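Local structure of probable glucarate dehydratase (Mycobacterium smegmatis str. MC2 155, 3VDG) at residues Q62-T65 with L69-L72; E83-A88 with S137-A142; D157-A162 with G321-S326; R376-V381 with H414-R419. The protein probably dehydrates D-glucarate in a metal-dependent reaction, as glucarate dehydratases of the enolase superfamily do. One frame throughout, in Å; residues are numbered along the deposited sequence. Where two conformers were deposited one is given.

The four contacts follow one another along the chain, each closing before the next opens. Contact 1 is the hairpin of strands 55-65 and 70-75, the edge of a three-stranded antiparallel sheet. About 12 Å away, centre to centre, contact 2 joins helices 79-92 and 131-151, and A142 of the latter packs on L63 and G71. Contact 3, centred about 17 Å from the centre of contact 2, is tied to it by E140, which bonds L323 N and Q324 NE2. Contact 4, its centre about 28 Å from that of contact 3, ties loop 376-381 to helix 407-420. Contacts 1 and 2 build the amino-terminal part of an enolase-type fold; contacts 3 and 4 lie where it meets the barrel side.

Contact 1 of 4, residues Q62-T65 with L69-L72; sequences QLDT and LTGL
T70 lies alongside D64, the two side chains pointing the same way from neighbouring antiparallel strands. At T70 CB, 3.7 Å from D64 OD1, the branches part. T70 CG2, anti to the backbone N (chi1 of OG1 -68°), lies 3.8 Å from Q62 CB. T70 OG1 donates to D64 OD1 at 2.8 Å, nearly along the C-O axis of that oxygen, and also accepts from a water that bonds T65 N. The other carboxylate oxygen, D64 OD2, forms a salt bridge with R34 of strand 30-41, which holds both ends of the group. Beyond T70, Q62 CG runs beside L72 CD2 at 3.7 Å, while the amide of Q62 goes on to E407. Between the backbones, L63 N gives a nearly straight bond to G71 O, 2.7 Å long, and G71 N returns one to L63 O. At the turn end T65 OG1 donates to L69 O, in the carbonyl plane and on a lone pair, at 2.9 Å. L63 packs on helix 131-151 from the other face. Two antiparallel strands joined by a short turn make this a beta hairpin, part of the sheet in the amino-terminal capping domain of enolase-superfamily proteins.

Contact 2 of 4, residues E83-A88 with S137-A142; sequences ERLQAA and SPFEVA
Helices 83-88 and 137-142 touch across L85, A88, P138 and F139, their short axes 11.3 Å apart at closest approach and inclined by 49° in the N-to-C sense, a separation bridged mainly by one aromatic ring. F139 points toward the other helix with CG anti to its carbonyl carbon (chi1 -65°), which carries the far end of the ring into the angle between L85 and A88, residues one turn apart. F139 CE2 meets both of them: A88 CB approaches it obliquely at 3.6 Å, and L85 CD2 lies 3.8 Å from it. The neighbouring ring atom, F139 CZ, lies 3.5 Å from the backbone oxygen L85 O, which sits at the edge of the ring, near its plane. L85 leaves its helix across the line of approach, but its CD2 branch turns back and wedges between the ring and the proline, 3.9 Å from P138 CG. The pyrrolidine of P138 thus adds a second, smaller surface beside the phenyl group; its nitrogen has no hydrogen to give, and the helix is kinked there. The same side chains reach the three-stranded sheet: L85 packs on A59 and V35, F139 on I61 and A33, and P138 on I61. No hydrogen bond crosses between the two segments, and all four touching residues are buried. Cohesion therefore rests on apolar contact between buried side chains, while the ring edge offers the carbonyl of L85 its weakly positive C-H rim, a setting that is probably mildly favourable electrostatically.

Contact 3 of 4, residues D157-A162 with G321-S326; sequences DLLGGA and GGLQRS
L159 meets L323 and Q324 through both its methyl branches, and the apolar contacts are moderate in length. L159 CD1 lies 4.1 Å from L323 CB, and L159 CD2 rests at the same distance from Q324 CG, the leucine crossing the glutamine chain at about a right angle. With CG of L159 anti to its carbonyl carbon (chi1 -56°), the isobutyl end swings toward the helix although the CB bond runs across the line between the segments. L323 points toward the loop, and its side chain also packs on V141 and L144 of helix 131-151 and on A354 and L358 of helix 349-360. The loop 157-162 connects helix 131-151 to strand 166-174, the first strand of the barrel, so L159 brings the entry to the barrel against helix 323-336 on its outside.

Polar interactions are made within the helix start or with outside partners. G322 occupies the N-cap position, and G322 O takes two bonds, from S326 N at 3.1 Å and from S326 OG at 2.9 Å, which reach it from opposite faces of its plane. The amide end of Q324 is held elsewhere: NE2 bonds E140 and T100, and OE1 accepts from R327 of the second subunit. That subunit also touches the loop, where its N101 bonds G161 O.

Contact 4 of 4, residues R376-V381 with H414-R419; sequences RHEDVV and HEQYLR
E378 and Q416 approach from opposite directions and meet through a single carboxylate-to-amide bond. Along the loop, R376 comes first: its guanidinium curls back so that NH1 donates to E378 O at 3.0 Å, with the oxygen near the guanidinium plane and the donor well above the carbonyl plane, while NE bonds W373 O and the group makes a cation-pi contact with W373. The bond to E378 O, off the lone pairs, probably helps to steady the backbone of E378, the residue that reaches across. The E378 chain is extended beyond CG, and its OE2 accepts from Q416 NE2 at 2.9 Å. That bond is nearly straight (167°); it uses the syn side of OE2, 34° out of the carboxylate plane, and the two flat groups are turned 71° apart. Q416, extended too, reaches out from its helix to meet E378. A water donates to E378 OE2 at 2.8 Å and to Q416 OE1 at 3.0 Å, beside the direct bond. Strand 30-41 adds further bonds: E378 OE1 accepts from A41 N, and Q416 NE2, already bonded to OE2, also donates to A39 O. Next, D379 OD1 accepts from V380 N, 2.6 Å away, and from G349 N. V380 packs on L410 and L413. Both segments thus gather round the end of strand 30-41, a surface junction of barrel-side loop, helix 407-420 and capping-domain sheet in an enolase-type fold.

Contact 1 of 4, residues Q62-T65 with L69-L72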
loop_
_atom_site.group_PDB
_atom_site.type_symbol
_atom_site.label_atom_id
_atom_site.label_comp_id
_atom_site.label_asym_id
_atom_site.label_seq_id
_atom_site.Cartn_x
_atom_site.Cartn_y
_atom_site.Cartn_z
ATOM N N GLN A 62 12.825 22.535 2.330
ATOM C CA GLN A 62 14.186 22.036 2.118
ATOM C C GLN A 62 14.517 21.282 3.392
ATOM O O GLN A 62 14.576 21.868 4.483
ATOM C CB GLN A 62 15.166 23.188 1.879
ATOM C CG GLN A 62 15.179 23.694 0.441
ATOM C CD GLN A 62 15.920 25.019 0.297
ATOM O OE1 GLN A 62 15.535 26.019 0.900
ATOM N NE2 GLN A 62 16.980 25.025 -0.501
ATOM N N LEU A 63 14.658 19.966 3.276
ATOM C CA LEU A 63 14.810 19.131 4.459
ATOM C C LEU A 63 16.293 18.775 4.543
ATOM O O LEU A 63 16.817 18.094 3.664
ATOM C CB LEU A 63 13.951 17.862 4.327
ATOM C CG LEU A 63 14.051 16.900 5.510
ATOM C CD1 LEU A 63 13.377 17.524 6.717
ATOM C CD2 LEU A 63 13.427 15.538 5.212
ATOM N N ASP A 64 16.958 19.255 5.593
ATOM C CA ASP A 64 18.409 19.123 5.744
ATOM C C ASP A 64 18.794 17.933 6.626
ATOM O O ASP A 64 18.093 17.621 7.592
ATOM C CB ASP A 64 18.958 20.420 6.343
ATOM C CG ASP A 64 18.693 21.624 5.437
ATOM O OD1 ASP A 64 18.906 21.501 4.212
ATOM O OD2 ASP A 64 18.267 22.684 5.939
ATOM N N THR A 65 19.908 17.279 6.298
ATOM C CA THR A 65 20.341 16.070 7.018
ATOM C C THR A 65 21.799 16.192 7.480
ATOM O O THR A 65 22.541 17.048 7.000
ATOM C CB THR A 65 20.265 14.814 6.125
ATOM O OG1 THR A 65 21.215 14.941 5.057
ATOM C CG2 THR A 65 18.857 14.619 5.550
ATOM N N LEU A 69 22.952 16.261 2.738
ATOM C CA LEU A 69 22.058 16.132 1.573
ATOM C C LEU A 69 20.740 16.826 1.908
ATOM O O LEU A 69 20.270 16.736 3.031
ATOM C CB LEU A 69 21.776 14.667 1.249
ATOM C CG LEU A 69 23.007 13.845 0.891
ATOM C CD1 LEU A 69 22.616 12.385 0.728
ATOM C CD2 LEU A 69 23.645 14.388 -0.377
ATOM N N THR A 70 20.148 17.519 0.944
ATOM C CA THR A 70 18.899 18.259 1.214
ATOM C C THR A 70 17.798 17.690 0.337
ATOM O O THR A 70 17.994 17.522 -0.868
ATOM C CB THR A 70 19.070 19.777 0.931
ATOM O OG1 THR A 70 19.962 20.334 1.906
ATOM C CG2 THR A 70 17.723 20.518 1.016
ATOM N N GLY A 71 16.647 17.395 0.935
ATOM C CA GLY A 71 15.498 16.884 0.167
ATOM C C GLY A 71 14.466 18.002 -0.035
ATOM O O GLY A 71 14.354 18.923 0.788
ATOM N N LEU A 72 13.682 17.901 -1.104
ATOM C CA LEU A 72 12.719 18.946 -1.448
ATOM C C LEU A 72 11.302 18.393 -1.359
ATOM O O LEU A 72 11.051 17.244 -1.730
ATOM C CB LEU A 72 12.960 19.450 -2.886
ATOM C CG LEU A 72 14.364 20.012 -3.161
ATOM C CD1 LEU A 72 14.476 20.465 -4.624
ATOM C CD2 LEU A 72 14.625 21.138 -2.176
HETATM O O HOH W 1 21.582 18.997 4.302
#

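Contact 2 of 4, residues E83-A88 with S137-A142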
loop_
_atom_site.group_PDB
_atom_site.type_symbol
_atom_site.label_atom_id
_atom_site.label_comp_id
_atom_site.label_asym_id
_atom_site.label_seq_id
_atom_site.Cartn_x
_atom_site.Cartn_y
_atom_site.Cartn_z
ATOM N N GLU A 83 2.346 27.412 10.057
ATOM C CA GLU A 83 2.557 27.146 11.486
ATOM C C GLU A 83 2.630 25.653 11.756
ATOM O O GLU A 83 3.458 25.199 12.549
ATOM C CB GLU A 83 1.408 27.718 12.323
ATOM C CG GLU A 83 1.280 29.230 12.241
ATOM C CD GLU A 83 0.043 29.758 12.947
ATOM O OE1 GLU A 83 -0.750 28.948 13.477
ATOM O OE2 GLU A 83 -0.139 30.994 12.971
ATOM N N ARG A 84 1.739 24.884 11.138
ATOM C CA ARG A 84 1.792 23.430 11.317
ATOM C C ARG A 84 3.082 22.847 10.753
ATOM O O ARG A 84 3.667 21.937 11.346
ATOM C CB ARG A 84 0.581 22.746 10.669
ATOM C CG ARG A 84 -0.693 22.942 11.497
ATOM C CD ARG A 84 -1.932 22.651 10.664
ATOM N NE ARG A 84 -3.158 22.854 11.439
ATOM C CZ ARG A 84 -4.376 22.929 10.910
ATOM N NH1 ARG A 84 -4.553 22.811 9.599
ATOM N NH2 ARG A 84 -5.425 23.112 11.697
ATOM N N LEU A 85 3.512 23.354 9.603
ATOM C CA LEU A 85 4.738 22.857 8.994
ATOM C C LEU A 85 5.921 23.123 9.937
ATOM O O LEU A 85 6.812 22.291 10.062
ATOM C CB LEU A 85 4.989 23.510 7.642
ATOM C CG LEU A 85 4.009 23.156 6.523
ATOM C CD1 LEU A 85 4.292 24.017 5.300
ATOM C CD2 LEU A 85 4.099 21.673 6.192
ATOM N N GLN A 86 5.922 24.264 10.588
ATOM C CA GLN A 86 7.005 24.612 11.534
ATOM C C GLN A 86 6.972 23.667 12.727
ATOM O O GLN A 86 7.973 23.210 13.135
ATOM C CB GLN A 86 6.887 26.071 12.003
ATOM C CG GLN A 86 7.256 27.081 10.933
ATOM C CD GLN A 86 8.707 26.955 10.506
ATOM O OE1 GLN A 86 9.588 26.717 11.334
ATOM N NE2 GLN A 86 8.963 27.108 9.215
ATOM N N ALA A 87 5.805 23.369 13.253
ATOM C CA ALA A 87 5.697 22.440 14.371
ATOM C C ALA A 87 6.157 21.011 13.972
ATOM O O ALA A 87 6.810 20.316 14.750
ATOM C CB ALA A 87 4.274 22.424 14.913
ATOM N N ALA A 88 5.841 20.606 12.748
ATOM C CA ALA A 88 6.235 19.298 12.225
ATOM C C ALA A 88 7.738 19.231 12.090
ATOM O O ALA A 88 8.366 18.254 12.488
ATOM C CB ALA A 88 5.588 19.054 10.855
ATOM N N SER A 137 2.866 15.142 4.215
ATOM C CA SER A 137 3.190 14.987 2.802
ATOM C C SER A 137 4.532 15.597 2.325
ATOM O O SER A 137 5.388 14.872 1.807
ATOM C CB SER A 137 2.031 15.520 1.943
ATOM O OG SER A 137 2.353 15.373 0.580
ATOM N N PRO A 138 4.719 16.932 2.455
ATOM C CA PRO A 138 5.962 17.507 1.918
ATOM C C PRO A 138 7.232 16.978 2.593
ATOM O O PRO A 138 8.295 16.897 1.956
ATOM C CB PRO A 138 5.821 19.012 2.217
ATOM C CG PRO A 138 4.862 19.082 3.366
ATOM C CD PRO A 138 3.870 17.958 3.094
ATOM N N PHE A 139 7.138 16.628 3.867
ATOM C CA PHE A 139 8.300 16.054 4.545
ATOM C C PHE A 139 8.586 14.651 4.045
ATOM O O PHE A 139 9.749 14.259 3.893
ATOM C CB PHE A 139 8.124 16.068 6.058
ATOM C CG PHE A 139 8.054 17.448 6.620
ATOM C CD1 PHE A 139 9.211 18.216 6.753
ATOM C CD2 PHE A 139 6.832 18.000 6.972
ATOM C CE1 PHE A 139 9.150 19.519 7.231
ATOM C CE2 PHE A 139 6.768 19.303 7.468
ATOM C CZ PHE A 139 7.929 20.055 7.602
ATOM N N GLU A 140 7.523 13.896 3.774
ATOM C CA GLU A 140 7.680 12.547 3.233
ATOM C C GLU A 140 8.301 12.613 1.847
ATOM O O GLU A 140 9.169 11.813 1.505
ATOM C CB GLU A 140 6.323 11.838 3.161
ATOM C CG GLU A 140 6.411 10.353 2.856
ATOM C CD GLU A 140 6.122 10.002 1.396
ATOM O OE1 GLU A 140 6.037 10.915 0.534
ATOM O OE2 GLU A 140 5.976 8.789 1.105
ATOM N N VAL A 141 7.862 13.564 1.032
ATOM C CA VAL A 141 8.420 13.680 -0.334
ATOM C C VAL A 141 9.906 14.055 -0.237
ATOM O O VAL A 141 10.742 13.472 -0.917
ATOM C CB VAL A 141 7.650 14.713 -1.188
ATOM C CG1 VAL A 141 8.412 15.048 -2.471
ATOM C CG2 VAL A 141 6.255 14.173 -1.554
ATOM N N ALA A 142 10.224 15.011 0.637
ATOM C CA ALA A 142 11.614 15.398 0.860
ATOM C C ALA A 142 12.463 14.227 1.396
ATOM O O ALA A 142 13.651 14.082 1.044
ATOM C CB ALA A 142 11.688 16.608 1.802
#

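Contact 3 of 4, residues D157-A162 with G321-S326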
loop_
_atom_site.group_PDB
_atom_site.type_symbol
_atom_site.label_atom_id
_atom_site.label_comp_id
_atom_site.label_asym_id
_atom_site.label_seq_id
_atom_site.Cartn_x
_atom_site.Cartn_y
_atom_site.Cartn_z
ATOM N N ASP A 157 12.080 4.286 -8.112
ATOM C CA ASP A 157 12.651 3.007 -7.613
ATOM C C ASP A 157 12.357 2.726 -6.135
ATOM O O ASP A 157 12.612 1.624 -5.654
ATOM C CB ASP A 157 14.182 2.959 -7.794
ATOM C CG ASP A 157 14.608 2.496 -9.193
ATOM O OD1 ASP A 157 13.744 2.071 -9.998
ATOM O OD2 ASP A 157 15.828 2.532 -9.485
ATOM N N LEU A 158 11.849 3.717 -5.407
ATOM C CA LEU A 158 11.470 3.497 -4.008
ATOM C C LEU A 158 9.983 3.161 -3.906
ATOM O O LEU A 158 9.491 2.890 -2.821
ATOM C CB LEU A 158 11.785 4.732 -3.150
ATOM C CG LEU A 158 13.197 5.316 -3.295
ATOM C CD1 LEU A 158 13.333 6.650 -2.568
ATOM C CD2 LEU A 158 14.207 4.302 -2.811
ATOM N N LEU A 159 9.278 3.192 -5.038
ATOM C CA LEU A 159 7.822 2.964 -5.081
ATOM C C LEU A 159 7.457 1.711 -5.902
ATOM O O LEU A 159 6.334 1.586 -6.408
ATOM C CB LEU A 159 7.116 4.200 -5.684
ATOM C CG LEU A 159 7.409 5.545 -4.978
ATOM C CD1 LEU A 159 6.857 6.735 -5.761
ATOM C CD2 LEU A 159 6.852 5.539 -3.560
ATOM N N GLY A 160 8.414 0.798 -6.052
ATOM C CA GLY A 160 8.214 -0.434 -6.828
ATOM C C GLY A 160 8.759 -0.354 -8.240
ATOM O O GLY A 160 8.629 -1.299 -9.025
ATOM N N GLY A 161 9.363 0.785 -8.572
ATOM C CA GLY A 161 9.951 0.994 -9.880
ATOM C C GLY A 161 8.957 1.455 -10.923
ATOM O O GLY A 161 7.776 1.100 -10.882
ATOM N N ALA A 162 9.446 2.243 -11.872
ATOM C CA ALA A 162 8.633 2.736 -12.982
ATOM C C ALA A 162 8.042 1.561 -13.743
ATOM O O ALA A 162 8.698 0.525 -13.906
ATOM C CB ALA A 162 9.486 3.581 -13.927
ATOM N N GLY A 321 -1.129 12.287 1.838
ATOM C CA GLY A 321 -0.067 11.987 2.799
ATOM C C GLY A 321 1.248 11.553 2.177
ATOM O O GLY A 321 2.024 10.834 2.790
ATOM N N GLY A 322 1.522 11.998 0.960
ATOM C CA GLY A 322 2.841 11.732 0.360
ATOM C C GLY A 322 2.802 10.579 -0.626
ATOM O O GLY A 322 1.728 10.083 -0.972
ATOM N N LEU A 323 3.967 10.139 -1.093
ATOM C CA LEU A 323 3.979 9.218 -2.232
ATOM C C LEU A 323 3.680 7.763 -1.878
ATOM O O LEU A 323 2.986 7.043 -2.631
ATOM C CB LEU A 323 5.305 9.332 -2.995
ATOM C CG LEU A 323 5.723 10.747 -3.452
ATOM C CD1 LEU A 323 6.978 10.696 -4.332
ATOM C CD2 LEU A 323 4.623 11.493 -4.195
ATOM N N GLN A 324 4.233 7.293 -0.769
ATOM C CA GLN A 324 3.929 5.921 -0.354
ATOM C C GLN A 324 2.448 5.743 -0.011
ATOM O O GLN A 324 1.832 4.737 -0.363
ATOM C CB GLN A 324 4.798 5.519 0.835
ATOM C CG GLN A 324 6.288 5.585 0.517
ATOM C CD GLN A 324 7.119 5.571 1.793
ATOM O OE1 GLN A 324 7.558 4.513 2.216
ATOM N NE2 GLN A 324 7.276 6.744 2.449
ATOM N N ARG A 325 1.861 6.708 0.686
ATOM C CA ARG A 325 0.420 6.616 0.943
ATOM C C ARG A 325 -0.431 6.741 -0.324
ATOM O O ARG A 325 -1.533 6.180 -0.388
ATOM C CB ARG A 325 -0.006 7.599 2.032
ATOM C CG ARG A 325 0.470 7.092 3.402
ATOM C CD ARG A 325 0.416 8.188 4.461
ATOM N NE ARG A 325 -0.942 8.476 4.908
ATOM C CZ ARG A 325 -1.588 7.774 5.845
ATOM N NH1 ARG A 325 -1.013 6.749 6.435
ATOM N NH2 ARG A 325 -2.819 8.105 6.194
ATOM N N SER A 326 0.076 7.447 -1.338
ATOM C CA SER A 326 -0.624 7.494 -2.625
ATOM C C SER A 326 -0.546 6.130 -3.318
ATOM O O SER A 326 -1.484 5.709 -3.973
ATOM C CB SER A 326 -0.058 8.585 -3.537
ATOM O OG SER A 326 -0.314 9.881 -2.993
#

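Contact 4 of 4, residues R376-V381 with H414-R419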
loop_
_atom_site.group_PDB
_atom_site.type_symbol
_atom_site.label_atom_id
_atom_site.label_comp_id
_atom_site.label_asym_id
_atom_site.label_seq_id
_atom_site.Cartn_x
_atom_site.Cartn_y
_atom_site.Cartn_z
ATOM N N ARG A 376 1.039 28.636 -15.234
ATOM C CA ARG A 376 2.107 29.400 -14.567
ATOM C C ARG A 376 3.281 29.584 -15.517
ATOM O O ARG A 376 3.306 28.959 -16.588
ATOM C CB ARG A 376 2.498 28.830 -13.183
ATOM C CG ARG A 376 2.741 27.311 -13.096
ATOM C CD ARG A 376 4.164 26.910 -13.455
ATOM N NE ARG A 376 4.309 26.668 -14.889
ATOM C CZ ARG A 376 5.437 26.849 -15.558
ATOM N NH1 ARG A 376 6.531 27.263 -14.927
ATOM N NH2 ARG A 376 5.472 26.613 -16.858
ATOM N N HIS A 377 4.215 30.472 -15.171
ATOM C CA HIS A 377 5.409 30.680 -16.011
ATOM C C HIS A 377 6.622 30.966 -15.157
ATOM O O HIS A 377 7.611 31.507 -15.642
ATOM C CB HIS A 377 5.187 31.815 -17.003
ATOM C CG HIS A 377 4.861 33.128 -16.342
ATOM N ND1 HIS A 377 3.592 33.529 -16.115
ATOM C CD2 HIS A 377 5.689 34.118 -15.810
ATOM C CE1 HIS A 377 3.605 34.719 -15.478
ATOM N NE2 HIS A 377 4.889 35.079 -15.296
ATOM N N GLU A 378 6.536 30.629 -13.872
ATOM C CA GLU A 378 7.637 30.790 -12.911
ATOM C C GLU A 378 7.898 29.439 -12.235
ATOM O O GLU A 378 7.051 28.542 -12.283
ATOM C CB GLU A 378 7.290 31.854 -11.859
ATOM C CG GLU A 378 7.161 33.274 -12.446
ATOM C CD GLU A 378 6.265 34.210 -11.633
ATOM O OE1 GLU A 378 5.037 33.965 -11.548
ATOM O OE2 GLU A 378 6.784 35.214 -11.091
ATOM N N ASP A 379 9.069 29.283 -11.625
ATOM C CA ASP A 379 9.396 28.025 -10.946
ATOM C C ASP A 379 10.529 28.248 -9.958
ATOM O O ASP A 379 11.211 29.292 -10.000
ATOM C CB ASP A 379 9.754 26.925 -11.956
ATOM C CG ASP A 379 9.540 25.507 -11.390
ATOM O OD1 ASP A 379 9.318 25.347 -10.172
ATOM O OD2 ASP A 379 9.602 24.545 -12.162
ATOM N N VAL A 380 10.709 27.293 -9.050
ATOM C CA VAL A 380 11.769 27.380 -8.036
ATOM C C VAL A 380 12.909 26.390 -8.265
ATOM O O VAL A 380 13.915 26.426 -7.545
ATOM C CB VAL A 380 11.243 27.164 -6.596
ATOM C CG1 VAL A 380 10.303 28.291 -6.184
ATOM C CG2 VAL A 380 10.556 25.816 -6.473
ATOM N N VAL A 381 12.751 25.502 -9.243
ATOM C CA VAL A 381 13.795 24.523 -9.554
ATOM C C VAL A 381 14.515 24.866 -10.848
ATOM O O VAL A 381 13.978 25.559 -11.708
ATOM C CB VAL A 381 13.254 23.069 -9.630
ATOM C CG1 VAL A 381 12.562 22.710 -8.322
ATOM C CG2 VAL A 381 12.318 22.877 -10.827
ATOM N N HIS A 414 9.985 34.175 -3.224
ATOM C CA HIS A 414 9.713 34.459 -1.832
ATOM C C HIS A 414 9.487 35.944 -1.648
ATOM O O HIS A 414 8.619 36.362 -0.888
ATOM C CB HIS A 414 10.840 33.977 -0.931
ATOM C CG HIS A 414 10.641 34.344 0.523
ATOM N ND1 HIS A 414 9.584 33.909 1.245
ATOM C CD2 HIS A 414 11.403 35.136 1.381
ATOM C CE1 HIS A 414 9.668 34.386 2.500
ATOM N NE2 HIS A 414 10.784 35.143 2.582
ATOM N N GLU A 415 10.275 36.751 -2.355
ATOM C CA GLU A 415 10.148 38.212 -2.265
ATOM C C GLU A 415 8.774 38.619 -2.831
ATOM O O GLU A 415 8.083 39.457 -2.269
ATOM C CB GLU A 415 11.302 38.891 -3.024
ATOM C CG GLU A 415 11.174 40.405 -3.197
ATOM C CD GLU A 415 11.197 41.195 -1.889
ATOM O OE1 GLU A 415 11.676 40.672 -0.858
ATOM O OE2 GLU A 415 10.738 42.361 -1.896
ATOM N N GLN A 416 8.384 37.993 -3.934
ATOM C CA GLN A 416 7.044 38.169 -4.505
ATOM C C GLN A 416 5.926 37.845 -3.500
ATOM O O GLN A 416 4.969 38.606 -3.346
ATOM C CB GLN A 416 6.936 37.356 -5.795
ATOM C CG GLN A 416 5.717 37.661 -6.643
ATOM C CD GLN A 416 5.939 37.316 -8.099
ATOM O OE1 GLN A 416 6.113 38.202 -8.931
ATOM N NE2 GLN A 416 5.940 36.030 -8.416
ATOM N N TYR A 417 6.058 36.739 -2.778
ATOM C CA TYR A 417 5.117 36.430 -1.707
ATOM C C TYR A 417 5.040 37.516 -0.634
ATOM O O TYR A 417 3.949 37.888 -0.205
ATOM C CB TYR A 417 5.467 35.085 -1.071
ATOM C CG TYR A 417 4.816 34.794 0.260
ATOM C CD1 TYR A 417 3.585 34.142 0.333
ATOM C CD2 TYR A 417 5.449 35.145 1.453
ATOM C CE1 TYR A 417 3.002 33.863 1.557
ATOM C CE2 TYR A 417 4.873 34.877 2.672
ATOM C CZ TYR A 417 3.654 34.227 2.719
ATOM O OH TYR A 417 3.089 33.952 3.935
ATOM N N LEU A 418 6.189 38.005 -0.174
ATOM C CA LEU A 418 6.186 39.037 0.864
ATOM C C LEU A 418 5.441 40.277 0.350
ATOM O O LEU A 418 4.600 40.831 1.045
ATOM C CB LEU A 418 7.618 39.397 1.296
ATOM C CG LEU A 418 8.355 38.303 2.081
ATOM C CD1 LEU A 418 9.809 38.679 2.348
ATOM C CD2 LEU A 418 7.622 37.990 3.383
ATOM N N ARG A 419 5.719 40.659 -0.892
ATOM C CA ARG A 419 5.177 41.896 -1.462
ATOM C C ARG A 419 3.721 41.812 -1.905
ATOM O O ARG A 419 3.009 42.800 -1.828
ATOM C CB ARG A 419 6.038 42.378 -2.636
ATOM C CG ARG A 419 7.323 43.091 -2.219
ATOM C CD ARG A 419 8.045 43.702 -3.419
ATOM N NE ARG A 419 8.670 42.691 -4.275
ATOM C CZ ARG A 419 8.107 42.159 -5.359
ATOM N NH1 ARG A 419 6.894 42.539 -5.744
ATOM N NH2 ARG A 419 8.760 41.241 -6.064
HETATM O O HOH W 2 5.253 37.443 -11.657
#